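Side-chain contacts in SusD-like carbohydrate binding protein (Bacteroides vulgatus, PDB 3LEW), which probably binds carbohydrate at the bacterial outer membrane, as a member of the SusD family of nutrient-binding proteins: residues A[212-217]-A[396-401]; A[276-281]-A[332-337]; A[353-358]-A[413-418]. All coordinates share one frame; numbering follows the deposited sequence.

Contact 1 (A[212-217]-A[396-401]); sequences ACLYAR and LERRKE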
ATOM      1  N   ALA A 212       4.200   7.015   8.649  1.00 12.73           N
ATOM      2  CA  ALA A 212       4.585   8.341   8.149  1.00 12.72           C
ATOM      3  C   ALA A 212       5.935   8.812   8.677  1.00 12.43           C
ATOM      4  O   ALA A 212       6.771   9.344   7.921  1.00 12.24           O
ATOM      5  CB  ALA A 212       3.463   9.395   8.473  1.00 13.44           C
ATOM      6  N   CYS A 213       6.169   8.589   9.972  1.00 12.36           N
ATOM      7  CA  CYS A 213       7.402   8.954  10.567  1.00 12.03           C
ATOM      8  C   CYS A 213       8.548   8.126  10.067  1.00 13.03           C
ATOM      9  O   CYS A 213       9.607   8.672   9.844  1.00 12.59           O
ATOM     10  CB  CYS A 213       7.322   8.886  12.082  1.00 13.22           C
ATOM     11  SG  CYS A 213       6.256  10.188  12.807  1.00 15.45           S
ATOM     12  N   LEU A 214       8.332   6.840   9.839  1.00 12.68           N
ATOM     13  CA  LEU A 214       9.364   6.024   9.198  1.00 13.32           C
ATOM     14  C   LEU A 214       9.743   6.557   7.810  1.00 13.41           C
ATOM     15  O   LEU A 214      10.938   6.695   7.483  1.00 14.05           O
ATOM     16  CB  LEU A 214       8.927   4.554   9.105  1.00 13.24           C
ATOM     17  CG  LEU A 214      10.026   3.610   8.585  1.00 13.31           C
ATOM     18  CD1 LEU A 214      10.977   3.276   9.758  1.00 15.20           C
ATOM     19  CD2 LEU A 214       9.415   2.298   7.996  1.00 14.52           C
ATOM     20  N   TYR A 215       8.735   6.803   6.962  1.00 13.00           N
ATOM     21  CA  TYR A 215       8.989   7.242   5.611  1.00 12.83           C
ATOM     22  C   TYR A 215       9.668   8.605   5.544  1.00 13.19           C
ATOM     23  O   TYR A 215      10.499   8.833   4.669  1.00 12.79           O
ATOM     24  CB  TYR A 215       7.682   7.279   4.822  1.00 13.18           C
ATOM     25  CG  TYR A 215       7.004   5.945   4.570  1.00 14.40           C
ATOM     26  CD1 TYR A 215       7.488   4.739   5.073  1.00 16.35           C
ATOM     27  CD2 TYR A 215       5.843   5.900   3.810  1.00 16.19           C
ATOM     28  CE1 TYR A 215       6.843   3.549   4.814  1.00 16.16           C
ATOM     29  CE2 TYR A 215       5.221   4.703   3.553  1.00 15.14           C
ATOM     30  CZ  TYR A 215       5.709   3.539   4.045  1.00 17.86           C
ATOM     31  OH  TYR A 215       5.024   2.354   3.819  1.00 15.90           O
ATOM     32  N   ALA A 216       9.350   9.466   6.508  1.00 13.31           N
ATOM     33  CA  ALA A 216       9.966  10.781   6.672  1.00 13.17           C
ATOM     34  C   ALA A 216      11.351  10.773   7.346  1.00 13.37           C
ATOM     35  O   ALA A 216      11.956  11.840   7.523  1.00 13.70           O
ATOM     36  CB  ALA A 216       8.995  11.722   7.467  1.00 13.33           C
ATOM     37  N   ARG A 217      11.832   9.590   7.746  1.00 12.58           N
ATOM     38  CA  ARG A 217      13.126   9.415   8.421  1.00 13.24           C
ATOM     39  C   ARG A 217      13.203  10.054   9.808  1.00 14.27           C
ATOM     40  O   ARG A 217      14.287  10.476  10.261  1.00 14.95           O
ATOM     41  CB  ARG A 217      14.289   9.862   7.485  1.00 12.99           C
ATOM     42  CG  ARG A 217      14.143   9.256   6.115  1.00 13.33           C
ATOM     43  CD  ARG A 217      15.353   9.549   5.169  1.00 13.17           C
ATOM     44  NE  ARG A 217      16.565   8.820   5.550  1.00 13.57           N
ATOM     45  CZ  ARG A 217      16.830   7.560   5.226  1.00 16.12           C
ATOM     46  NH1 ARG A 217      15.981   6.859   4.517  1.00 15.31           N
ATOM     47  NH2 ARG A 217      17.968   6.987   5.633  1.00 18.40           N
ATOM     48  N   LEU A 396      13.951  -7.123   3.422  1.00 14.27           N
ATOM     49  CA  LEU A 396      13.606  -8.406   2.819  0.50 14.42           C
ATOM     50  C   LEU A 396      12.382  -8.993   3.497  1.00 14.58           C
ATOM     51  O   LEU A 396      11.472  -9.483   2.827  1.00 14.95           O
ATOM     52  CB  LEU A 396      14.760  -9.409   2.852  0.50 14.28           C
ATOM     53  CG  LEU A 396      15.769  -9.220   1.716  0.50 15.51           C
ATOM     54  CD1 LEU A 396      17.101  -9.853   2.088  0.50 13.33           C
ATOM     55  CD2 LEU A 396      15.229  -9.797   0.427  0.50 15.97           C
ATOM     56  N   GLU A 397      12.349  -8.932   4.816  1.00 15.04           N
ATOM     57  CA  GLU A 397      11.169  -9.444   5.551  1.00 14.78           C
ATOM     58  C   GLU A 397       9.903  -8.627   5.225  1.00 14.15           C
ATOM     59  O   GLU A 397       8.809  -9.190   5.180  1.00 14.04           O
ATOM     60  CB  GLU A 397      11.462  -9.541   7.063  1.00 16.14           C
ATOM     61  CG  GLU A 397      10.495 -10.408   7.834  1.00 16.73           C
ATOM     62  CD  GLU A 397      10.451 -11.852   7.367  1.00 20.00           C
ATOM     63  OE1 GLU A 397      11.507 -12.483   7.137  1.00 21.44           O
ATOM     64  OE2 GLU A 397       9.319 -12.321   7.167  1.00 22.85           O
ATOM     65  N   ARG A 398      10.017  -7.307   4.987  1.00 13.76           N
ATOM     66  CA  ARG A 398       8.877  -6.545   4.461  1.00 13.56           C
ATOM     67  C   ARG A 398       8.347  -7.120   3.131  1.00 12.97           C
ATOM     68  O   ARG A 398       7.155  -7.241   2.965  1.00 13.73           O
ATOM     69  CB  ARG A 398       9.234  -5.061   4.237  1.00 13.59           C
ATOM     70  CG  ARG A 398       9.469  -4.298   5.514  1.00 14.18           C
ATOM     71  CD  ARG A 398       9.924  -2.840   5.237  1.00 14.35           C
ATOM     72  NE  ARG A 398       8.913  -2.106   4.517  1.00 12.77           N
ATOM     73  CZ  ARG A 398       7.897  -1.422   5.048  1.00 16.25           C
ATOM     74  NH1 ARG A 398       7.748  -1.309   6.348  1.00 16.32           N
ATOM     75  NH2 ARG A 398       7.007  -0.841   4.244  1.00 17.92           N
ATOM     76  N   ARG A 399       9.240  -7.424   2.178  1.00 12.41           N
ATOM     77  CA  ARG A 399       8.836  -7.986   0.892  1.00 13.56           C
ATOM     78  C   ARG A 399       8.155  -9.330   1.088  1.00 12.59           C
ATOM     79  O   ARG A 399       7.184  -9.634   0.389  1.00 13.40           O
ATOM     80  CB  ARG A 399      10.062  -8.138  -0.022  1.00 13.36           C
ATOM     81  CG  ARG A 399      10.581  -6.744  -0.499  1.00 14.53           C
ATOM     82  CD  ARG A 399      11.959  -6.878  -1.084  1.00 16.74           C
ATOM     83  NE  ARG A 399      11.984  -7.796  -2.211  1.00 15.52           N
ATOM     84  CZ  ARG A 399      13.114  -8.263  -2.752  1.00 19.88           C
ATOM     85  NH1 ARG A 399      14.299  -7.901  -2.266  1.00 21.61           N
ATOM     86  NH2 ARG A 399      13.085  -9.086  -3.783  1.00 19.05           N
ATOM     87  N   LYS A 400       8.663 -10.096   2.029  1.00 12.72           N
ATOM     88  CA  LYS A 400       8.159 -11.456   2.279  1.00 12.98           C
ATOM     89  C   LYS A 400       6.788 -11.409   2.960  1.00 14.28           C
ATOM     90  O   LYS A 400       5.874 -12.099   2.543  1.00 15.55           O
ATOM     91  CB  LYS A 400       9.142 -12.237   3.127  1.00 13.29           C
ATOM     92  CG  LYS A 400      10.437 -12.594   2.420  1.00 13.63           C
ATOM     93  CD  LYS A 400      11.493 -13.038   3.426  1.00 14.35           C
ATOM     94  CE  LYS A 400      11.109 -14.378   4.135  1.00 16.40           C
ATOM     95  NZ  LYS A 400      12.022 -14.664   5.301  1.00 15.44           N
ATOM     96  N   GLU A 401       6.668 -10.595   3.983  1.00 13.42           N
ATOM     97  CA  GLU A 401       5.438 -10.542   4.806  1.00 12.86           C
ATOM     98  C   GLU A 401       4.329  -9.727   4.166  1.00 14.15           C
ATOM     99  O   GLU A 401       3.150 -10.031   4.378  1.00 13.28           O
ATOM    100  CB  GLU A 401       5.774  -9.989   6.201  1.00 13.98           C
ATOM    101  CG  GLU A 401       4.569  -9.742   7.164  1.00 13.70           C
ATOM    102  CD  GLU A 401       3.808 -10.990   7.575  1.00 14.84           C
ATOM    103  OE1 GLU A 401       4.310 -12.116   7.366  1.00 16.54           O
ATOM    104  OE2 GLU A 401       2.694 -10.844   8.137  1.00 15.55           O
TER
HETATM  105  O   HOH W   1       5.419   0.588   6.195  1.00 18.07           O

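Contact 2 (A[276-281]-A[332-337]); sequences TTTKGS and RDIENQ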
ATOM      1  N   THR A 276      -5.224 -15.474  -7.860  1.00 13.58           N
ATOM      2  CA  THR A 276      -4.649 -16.222  -8.974  1.00 13.83           C
ATOM      3  C   THR A 276      -4.968 -17.708  -8.860  1.00 13.79           C
ATOM      4  O   THR A 276      -4.405 -18.534  -9.593  1.00 14.51           O
ATOM      5  CB  THR A 276      -3.134 -16.026  -9.047  1.00 13.63           C
ATOM      6  OG1 THR A 276      -2.517 -16.415  -7.796  1.00 14.58           O
ATOM      7  CG2 THR A 276      -2.808 -14.538  -9.344  1.00 14.76           C
ATOM      8  N   THR A 277      -5.852 -18.045  -7.921  1.00 13.50           N
ATOM      9  CA  THR A 277      -6.144 -19.456  -7.625  1.00 14.67           C
ATOM     10  C   THR A 277      -7.625 -19.884  -7.641  1.00 14.86           C
ATOM     11  O   THR A 277      -7.922 -21.066  -7.863  1.00 15.41           O
ATOM     12  CB  THR A 277      -5.484 -19.917  -6.306  1.00 14.85           C
ATOM     13  OG1 THR A 277      -6.051 -19.211  -5.195  1.00 15.46           O
ATOM     14  CG2 THR A 277      -3.949 -19.765  -6.333  1.00 13.53           C
ATOM     15  N   THR A 278      -8.566 -18.975  -7.340  1.00 15.61           N
ATOM     16  CA  THR A 278      -9.977 -19.340  -7.350  1.00 16.59           C
ATOM     17  C   THR A 278     -10.562 -19.432  -8.774  1.00 16.40           C
ATOM     18  O   THR A 278     -10.467 -18.488  -9.557  1.00 16.68           O
ATOM     19  CB  THR A 278     -10.857 -18.333  -6.551  1.00 15.04           C
ATOM     20  OG1 THR A 278     -10.263 -18.127  -5.263  1.00 15.84           O
ATOM     21  CG2 THR A 278     -12.300 -18.847  -6.406  1.00 17.57           C
ATOM     22  N   LYS A 279     -11.188 -20.556  -9.106  1.00 17.57           N
ATOM     23  CA  LYS A 279     -11.944 -20.653 -10.349  1.00 18.50           C
ATOM     24  C   LYS A 279     -13.039 -19.616 -10.358  1.00 18.61           C
ATOM     25  O   LYS A 279     -13.875 -19.603  -9.452  1.00 17.65           O
ATOM     26  CB  LYS A 279     -12.586 -22.034 -10.482  1.00 19.66           C
ATOM     27  CG  LYS A 279     -11.565 -23.133 -10.622  1.00 23.67           C
ATOM     28  CD  LYS A 279     -12.262 -24.529 -10.575  1.00 28.66           C
ATOM     29  CE  LYS A 279     -11.310 -25.605 -10.021  1.00 33.40           C
ATOM     30  NZ  LYS A 279     -10.672 -26.380 -11.124  1.00 35.49           N
ATOM     31  N   GLY A 280     -13.028 -18.761 -11.383  1.00 19.18           N
ATOM     32  CA  GLY A 280     -13.947 -17.618 -11.441  1.00 18.76           C
ATOM     33  C   GLY A 280     -13.278 -16.257 -11.346  1.00 18.16           C
ATOM     34  O   GLY A 280     -13.902 -15.258 -11.701  1.00 18.37           O
ATOM     35  N   SER A 281     -12.038 -16.177 -10.842  1.00 16.95           N
ATOM     36  CA  SER A 281     -11.292 -14.919 -10.920  1.00 16.64           C
ATOM     37  C   SER A 281     -11.068 -14.545 -12.384  1.00 16.61           C
ATOM     38  O   SER A 281     -10.794 -15.386 -13.199  1.00 17.60           O
ATOM     39  CB  SER A 281      -9.937 -15.053 -10.214  1.00 16.44           C
ATOM     40  OG  SER A 281      -9.141 -13.909 -10.432  1.00 16.84           O
ATOM     41  N   ARG A 332     -13.543 -13.888  -0.956  1.00 14.95           N
ATOM     42  CA  ARG A 332     -14.326 -14.446   0.149  1.00 15.68           C
ATOM     43  C   ARG A 332     -15.581 -15.115  -0.367  1.00 16.42           C
ATOM     44  O   ARG A 332     -15.886 -16.259  -0.011  1.00 16.40           O
ATOM     45  CB  ARG A 332     -14.649 -13.377   1.186  1.00 15.15           C
ATOM     46  CG  ARG A 332     -15.366 -13.951   2.390  1.00 19.10           C
ATOM     47  CD  ARG A 332     -15.602 -12.892   3.431  1.00 18.52           C
ATOM     48  NE  ARG A 332     -16.764 -12.039   3.094  1.00 16.65           N
ATOM     49  CZ  ARG A 332     -16.710 -10.741   2.799  1.00 18.08           C
ATOM     50  NH1 ARG A 332     -15.577 -10.118   2.728  1.00 15.56           N
ATOM     51  NH2 ARG A 332     -17.812 -10.061   2.571  1.00 18.53           N
ATOM     52  N   ASP A 333     -16.290 -14.427  -1.261  1.00 16.87           N
ATOM     53  CA  ASP A 333     -17.531 -14.933  -1.855  1.00 17.14           C
ATOM     54  C   ASP A 333     -17.331 -14.834  -3.364  1.00 17.17           C
ATOM     55  O   ASP A 333     -17.370 -13.747  -3.915  1.00 17.45           O
ATOM     56  CB  ASP A 333     -18.717 -14.065  -1.371  1.00 17.12           C
ATOM     57  CG  ASP A 333     -20.055 -14.517  -1.921  1.00 21.35           C
ATOM     58  OD1 ASP A 333     -20.081 -15.278  -2.935  1.00 20.89           O
ATOM     59  OD2 ASP A 333     -21.092 -14.085  -1.327  1.00 21.88           O
ATOM     60  N   ILE A 334     -17.057 -15.953  -4.036  1.00 17.00           N
ATOM     61  CA  ILE A 334     -16.673 -15.873  -5.456  1.00 16.49           C
ATOM     62  C   ILE A 334     -17.912 -15.640  -6.353  1.00 16.54           C
ATOM     63  O   ILE A 334     -17.854 -14.876  -7.299  1.00 16.91           O
ATOM     64  CB  ILE A 334     -15.875 -17.110  -5.903  1.00 18.13           C
ATOM     65  CG1 ILE A 334     -15.395 -16.958  -7.352  1.00 19.78           C
ATOM     66  CG2 ILE A 334     -16.732 -18.363  -5.748  1.00 18.21           C
ATOM     67  CD1 ILE A 334     -14.544 -15.723  -7.630  1.00 19.42           C
ATOM     68  N   GLU A 335     -19.047 -16.208  -5.991  1.00 15.35           N
ATOM     69  CA  GLU A 335     -20.269 -16.020  -6.779  1.00 16.27           C
ATOM     70  C   GLU A 335     -20.719 -14.548  -6.786  1.00 15.70           C
ATOM     71  O   GLU A 335     -21.234 -14.071  -7.787  1.00 16.10           O
ATOM     72  CB  GLU A 335     -21.394 -16.831  -6.160  1.00 17.44           C
ATOM     73  CG  GLU A 335     -21.180 -18.317  -6.292  1.00 22.24           C
ATOM     74  CD  GLU A 335     -22.136 -19.077  -5.406  1.00 28.23           C
ATOM     75  OE1 GLU A 335     -21.925 -19.044  -4.172  1.00 33.51           O
ATOM     76  OE2 GLU A 335     -23.091 -19.685  -5.943  1.00 31.18           O
ATOM     77  N   ASN A 336     -20.591 -13.883  -5.645  1.00 13.78           N
ATOM     78  CA  ASN A 336     -21.018 -12.483  -5.491  1.00 14.23           C
ATOM     79  C   ASN A 336     -19.859 -11.515  -5.535  1.00 15.16           C
ATOM     80  O   ASN A 336     -20.052 -10.293  -5.414  1.00 16.06           O
ATOM     81  CB  ASN A 336     -21.836 -12.335  -4.217  1.00 14.63           C
ATOM     82  CG  ASN A 336     -23.052 -13.214  -4.239  1.00 16.43           C
ATOM     83  OD1 ASN A 336     -23.811 -13.148  -5.179  1.00 15.42           O
ATOM     84  ND2 ASN A 336     -23.215 -14.076  -3.251  1.00 17.42           N
ATOM     85  N   GLN A 337     -18.666 -12.056  -5.773  1.00 15.49           N
ATOM     86  CA  GLN A 337     -17.435 -11.276  -5.994  1.00 15.28           C
ATOM     87  C   GLN A 337     -17.131 -10.291  -4.861  1.00 15.81           C
ATOM     88  O   GLN A 337     -17.067  -9.085  -5.064  1.00 15.15           O
ATOM     89  CB  GLN A 337     -17.473 -10.593  -7.371  1.00 15.51           C
ATOM     90  CG  GLN A 337     -17.584 -11.575  -8.530  1.00 17.09           C
ATOM     91  CD  GLN A 337     -17.684 -10.911  -9.894  1.00 17.46           C
ATOM     92  OE1 GLN A 337     -17.211  -9.765 -10.114  1.00 16.85           O
ATOM     93  NE2 GLN A 337     -18.294 -11.622 -10.817  1.00 20.75           N
TER

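Contact 3 (A[353-358]-A[413-418]); sequences NAEAKA and IRNQQT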
ATOM      1  N   ASN A 353       8.704  -0.736  13.706  1.00 13.22           N
ATOM      2  CA  ASN A 353       9.425  -0.685  14.973  1.00 13.37           C
ATOM      3  C   ASN A 353      10.866  -1.202  14.817  1.00 13.67           C
ATOM      4  O   ASN A 353      11.839  -0.531  15.236  1.00 13.29           O
ATOM      5  CB  ASN A 353       8.632  -1.438  16.030  1.00 13.70           C
ATOM      6  CG  ASN A 353       9.130  -1.201  17.421  1.00 15.91           C
ATOM      7  OD1 ASN A 353       9.770  -2.088  17.996  1.00 15.79           O
ATOM      8  ND2 ASN A 353       8.810  -0.014  18.019  1.00 13.92           N
ATOM      9  N   ALA A 354      11.018  -2.375  14.195  1.00 13.51           N
ATOM     10  CA  ALA A 354      12.354  -2.920  13.918  1.00 13.78           C
ATOM     11  C   ALA A 354      13.226  -1.990  13.098  1.00 13.02           C
ATOM     12  O   ALA A 354      14.373  -1.733  13.442  1.00 14.10           O
ATOM     13  CB  ALA A 354      12.286  -4.314  13.251  1.00 13.79           C
ATOM     14  N   GLU A 355      12.689  -1.448  12.021  1.00 12.68           N
ATOM     15  CA  GLU A 355      13.476  -0.587  11.144  1.00 12.89           C
ATOM     16  C   GLU A 355      13.881   0.750  11.802  1.00 13.33           C
ATOM     17  O   GLU A 355      15.028   1.197  11.681  1.00 12.38           O
ATOM     18  CB  GLU A 355      12.714  -0.342   9.824  1.00 13.47           C
ATOM     19  CG  GLU A 355      13.560   0.413   8.831  1.00 14.20           C
ATOM     20  CD  GLU A 355      12.933   0.561   7.433  1.00 14.80           C
ATOM     21  OE1 GLU A 355      11.979  -0.188   7.094  1.00 15.47           O
ATOM     22  OE2 GLU A 355      13.481   1.419   6.660  1.00 15.21           O
ATOM     23  N   ALA A 356      12.938   1.387  12.510  1.00 12.26           N
ATOM     24  CA  ALA A 356      13.247   2.613  13.214  1.00 12.61           C
ATOM     25  C   ALA A 356      14.354   2.343  14.239  1.00 12.78           C
ATOM     26  O   ALA A 356      15.334   3.084  14.339  1.00 12.12           O
ATOM     27  CB  ALA A 356      12.000   3.141  13.903  1.00 12.47           C
ATOM     28  N   LYS A 357      14.213   1.249  14.973  1.00 12.46           N
ATOM     29  CA  LYS A 357      15.241   0.893  15.949  1.00 12.03           C
ATOM     30  C   LYS A 357      16.648   0.612  15.309  1.00 12.42           C
ATOM     31  O   LYS A 357      17.680   0.955  15.895  1.00 11.65           O
ATOM     32  CB  LYS A 357      14.760  -0.260  16.834  1.00 12.33           C
ATOM     33  CG  LYS A 357      13.714   0.202  17.844  1.00 11.14           C
ATOM     34  CD  LYS A 357      13.047  -0.950  18.565  1.00 11.26           C
ATOM     35  CE  LYS A 357      12.131  -0.409  19.687  1.00 12.57           C
ATOM     36  NZ  LYS A 357      11.306  -1.543  20.293  1.00 13.84           N
ATOM     37  N   ALA A 358      16.672   0.001  14.134  1.00 12.98           N
ATOM     38  CA  ALA A 358      17.932  -0.269  13.400  1.00 13.29           C
ATOM     39  C   ALA A 358      18.630   1.051  13.072  1.00 14.09           C
ATOM     40  O   ALA A 358      19.812   1.197  13.315  1.00 14.59           O
ATOM     41  CB  ALA A 358      17.678  -1.084  12.127  1.00 13.12           C
ATOM     42  N   ILE A 413      11.352   3.451  -3.545  1.00 13.75           N
ATOM     43  CA  ILE A 413      11.485   4.927  -3.512  1.00 14.14           C
ATOM     44  C   ILE A 413      12.160   5.375  -2.198  1.00 14.43           C
ATOM     45  O   ILE A 413      13.225   5.977  -2.226  1.00 13.21           O
ATOM     46  CB  ILE A 413      10.155   5.627  -3.672  1.00 14.46           C
ATOM     47  CG1 ILE A 413       9.605   5.496  -5.109  1.00 13.75           C
ATOM     48  CG2 ILE A 413      10.278   7.112  -3.398  1.00 14.00           C
ATOM     49  CD1 ILE A 413       8.128   6.007  -5.322  1.00 14.50           C
ATOM     50  N   ARG A 414      11.555   5.061  -1.058  1.00 13.69           N
ATOM     51  CA  ARG A 414      12.068   5.639   0.202  1.00 13.71           C
ATOM     52  C   ARG A 414      13.460   5.145   0.580  1.00 13.78           C
ATOM     53  O   ARG A 414      14.235   5.862   1.199  1.00 14.77           O
ATOM     54  CB  ARG A 414      11.077   5.424   1.328  1.00 11.95           C
ATOM     55  CG  ARG A 414      11.053   3.992   1.880  1.00 12.59           C
ATOM     56  CD  ARG A 414       9.936   3.783   2.876  1.00 13.53           C
ATOM     57  NE  ARG A 414       9.971   2.401   3.333  1.00 13.93           N
ATOM     58  CZ  ARG A 414      10.748   1.952   4.321  1.00 14.19           C
ATOM     59  NH1 ARG A 414      11.480   2.768   5.029  1.00 14.60           N
ATOM     60  NH2 ARG A 414      10.765   0.650   4.604  1.00 16.11           N
ATOM     61  N   ASN A 415      13.808   3.929   0.189  1.00 13.51           N
ATOM     62  CA  ASN A 415      15.129   3.367   0.522  1.00 14.50           C
ATOM     63  C   ASN A 415      16.200   3.613  -0.565  1.00 14.87           C
ATOM     64  O   ASN A 415      17.347   3.186  -0.417  1.00 15.12           O
ATOM     65  CB  ASN A 415      15.008   1.865   0.776  1.00 14.57           C
ATOM     66  CG  ASN A 415      14.091   1.530   1.939  1.00 16.61           C
ATOM     67  OD1 ASN A 415      13.945   2.303   2.867  1.00 19.95           O
ATOM     68  ND2 ASN A 415      13.535   0.322   1.914  1.00 17.65           N
ATOM     69  N   GLN A 416      15.807   4.256  -1.669  1.00 15.35           N
ATOM     70  CA  GLN A 416      16.705   4.482  -2.824  1.00 16.20           C
ATOM     71  C   GLN A 416      17.278   3.163  -3.325  1.00 17.05           C
ATOM     72  O   GLN A 416      18.469   3.043  -3.633  1.00 17.39           O
ATOM     73  CB  GLN A 416      17.789   5.515  -2.521  1.00 15.84           C
ATOM     74  CG  GLN A 416      17.229   6.880  -2.193  1.00 16.35           C
ATOM     75  CD  GLN A 416      18.298   7.917  -2.038  1.00 15.67           C
ATOM     76  OE1 GLN A 416      19.049   8.232  -3.000  1.00 16.30           O
ATOM     77  NE2 GLN A 416      18.421   8.441  -0.833  1.00 16.34           N
ATOM     78  N   GLN A 417      16.404   2.167  -3.432  1.00 16.86           N
ATOM     79  CA  GLN A 417      16.817   0.876  -3.907  1.00 17.22           C
ATOM     80  C   GLN A 417      16.512   0.742  -5.372  1.00 17.19           C
ATOM     81  O   GLN A 417      15.882   1.621  -5.962  1.00 18.67           O
ATOM     82  CB  GLN A 417      16.132  -0.216  -3.076  1.00 18.70           C
ATOM     83  CG  GLN A 417      16.757  -0.387  -1.694  1.00 20.32           C
ATOM     84  CD  GLN A 417      16.056  -1.473  -0.932  1.00 27.43           C
ATOM     85  OE1 GLN A 417      14.900  -1.312  -0.527  1.00 29.39           O
ATOM     86  NE2 GLN A 417      16.734  -2.613  -0.760  1.00 30.27           N
ATOM     87  N   THR A 418      17.017  -0.336  -5.985  1.00 16.89           N
ATOM     88  CA  THR A 418      16.642  -0.633  -7.355  0.50 15.90           C
ATOM     89  C   THR A 418      15.740  -1.845  -7.431  1.00 17.01           C
ATOM     90  O   THR A 418      15.816  -2.773  -6.633  1.00 17.63           O
ATOM     91  CB  THR A 418      17.844  -0.832  -8.271  0.50 16.11           C
ATOM     92  OG1 THR A 418      17.383  -0.919  -9.635  0.50 14.55           O
ATOM     93  CG2 THR A 418      18.681  -2.091  -7.875  0.50 12.49           C
TER

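Contact 1 (A[212-217]-A[396-401])
Within the helical core of this SusD-family protein, Leu214 and Tyr215 near the end of helix 202-215 meet Arg398, which reaches over from helix 387-401. The backbones stay well apart, Leu214 CA and Arg398 CA being 13.4 Å from each other, so side chains span the interval. Arg398 runs out from its helix, bends at chi3 (62°) and brings its guanidinium group up to both, obliquely to each. Its NH2 lies at the edge of the Tyr215 ring, 3.8 Å from Tyr215 OH, with ring and guanidinium planes 77° apart, so the two flat groups do not lie parallel and touch only at the hydroxyl. A water makes the polar link: it accepts from Arg398 NH2 at 2.9 Å, in the guanidinium plane, and also hydrogen-bonds to Tyr215 OH at 3.0 Å. Leu214 adds a loose van der Waals touch, its CD2 methyl lying 4.3 Å from Arg398 NH1. Beyond Tyr215 the helix closes in a Schellman motif, where Arg217 N bonds back to Leu214 O. The strongest polar partner of Arg398 lies elsewhere: its NE forms a salt bridge with Asp411. Chemically, the cation is therefore probably balanced mainly by that carboxylate, while the tyrosine is coupled to it through water.

Contact 2 (A[276-281]-A[332-337])
Ile334 and Thr278 carry this surface contact between two loops, their side chains meeting tip to tip with Thr278 CG2 3.7 Å from Ile334 CG1. On this tight side, Ile334 lies against the turn 278-281: its CG1 is also 3.7 Å from Lys279 O, and its CD1 is 4.0 Å from Gly280 C. Holding CG1 opposite the backbone N (chi1 -176°) aims that branch at the turn. Thr278 likewise sends its methyl across, while its OG1 is taken by Asp275. At Gly280 the fit leaves little room, because a beta carbon there would stand 3.1 Å from Ile334 CG1 and would also press on the carbonyl oxygen of Lys279. Shortening Ile334 to an alanine would probably open a gap over Lys279 O and Gly280 and leave the Thr278 methyl only the beta carbon to lie against. Outward from this the contact is loose at both ends: the Lys279 chain leads away from it, and beyond Ile334 Glu335 and Asn336 are exposed. In that second loop the order is local, with Asp333 OD1 accepting from Asn336 N at 3.1 Å and Asp333 OD2 from Asn336 ND2 at 2.9 Å, the latter on the syn side. The whole joins a type II beta turn, closed by Ser281 N to Thr278 O (3.1 Å) and with glycine at its third position, to a loop shaped by an Asx motif.

Contact 3 (A[353-358]-A[413-418])
Glu355 and Arg414 come at each other from opposite directions and join in a buried, end-on salt bridge with two hydrogen bonds. Arg414 NH2 donates to Glu355 OE1 at 2.9 Å, nearly straight at 162°, and Arg414 NH1 donates to Glu355 OE2 at the same 2.9 Å. Both oxygens lie close to the guanidinium plane, yet the two flat groups are turned 38° against each other. OE1 is met on its syn lone pair, whereas, in keeping with that twist, NH1 reaches OE2 from above the carboxylate plane. Arg414 starts with CG wedged between its backbone N and carbonyl carbon (chi1 76°), then runs extended as far as NE, which delivers the group head-on to an equally extended Glu355. Neither residue depends on the other alone: Glu355 OE2 accepts a further bond from Trp395 NE1, and Arg414 NE forms a salt bridge with Asp411. These bonds fix the carboxylate and guanidinium in rotation and probably balance their charges inside the protein. Over one guanidinium face sits Asn415 OD1, 3.3 Å above the plane and displaced toward the rim. The amide of Asn415 is also steadied on its nitrogen side, where ND2 donates to Gln417 OE1 at 3.2 Å. On helix 346-359, Lys357 NZ donates to Asn353 OD1 at 2.8 Å, in the carbonyl plane and on a lone pair, and it has salt bridges to Asp227 and Asp364 as well. Gln416, with positive phi and a bond from its N to Ile413 O (3.2 Å), closes the end of helix 408-414 in a Schellman motif. A bidentate arginine-carboxylate bridge thus joins helix 346-359 to the C-terminal end of helix 408-414 in the helical core.

Contacts 1 and 3 form one buried cluster, their centres only 5 Å apart, whereas contact 2 lies at the surface, its centre about 31 Å from that of contact 1 and 35 Å from that of contact 3. Four helices meet in the cluster: 202-215, 346-359, 387-401 and 408-414. Arg398 NE and Arg414 NH2 approach to 3.3 Å, and the two arginines share Asp411, while Leu214 packs against both Arg414 and Glu355. Along the chain the segments of contacts 1 and 3 alternate, so the cluster brings helix 202-215 together with three helices from the later part of the chain. Contact 2 is nested within the interval spanned by contact 1 and closes before contact 3 opens, joining peripheral loops across the chain's centre from contact 3.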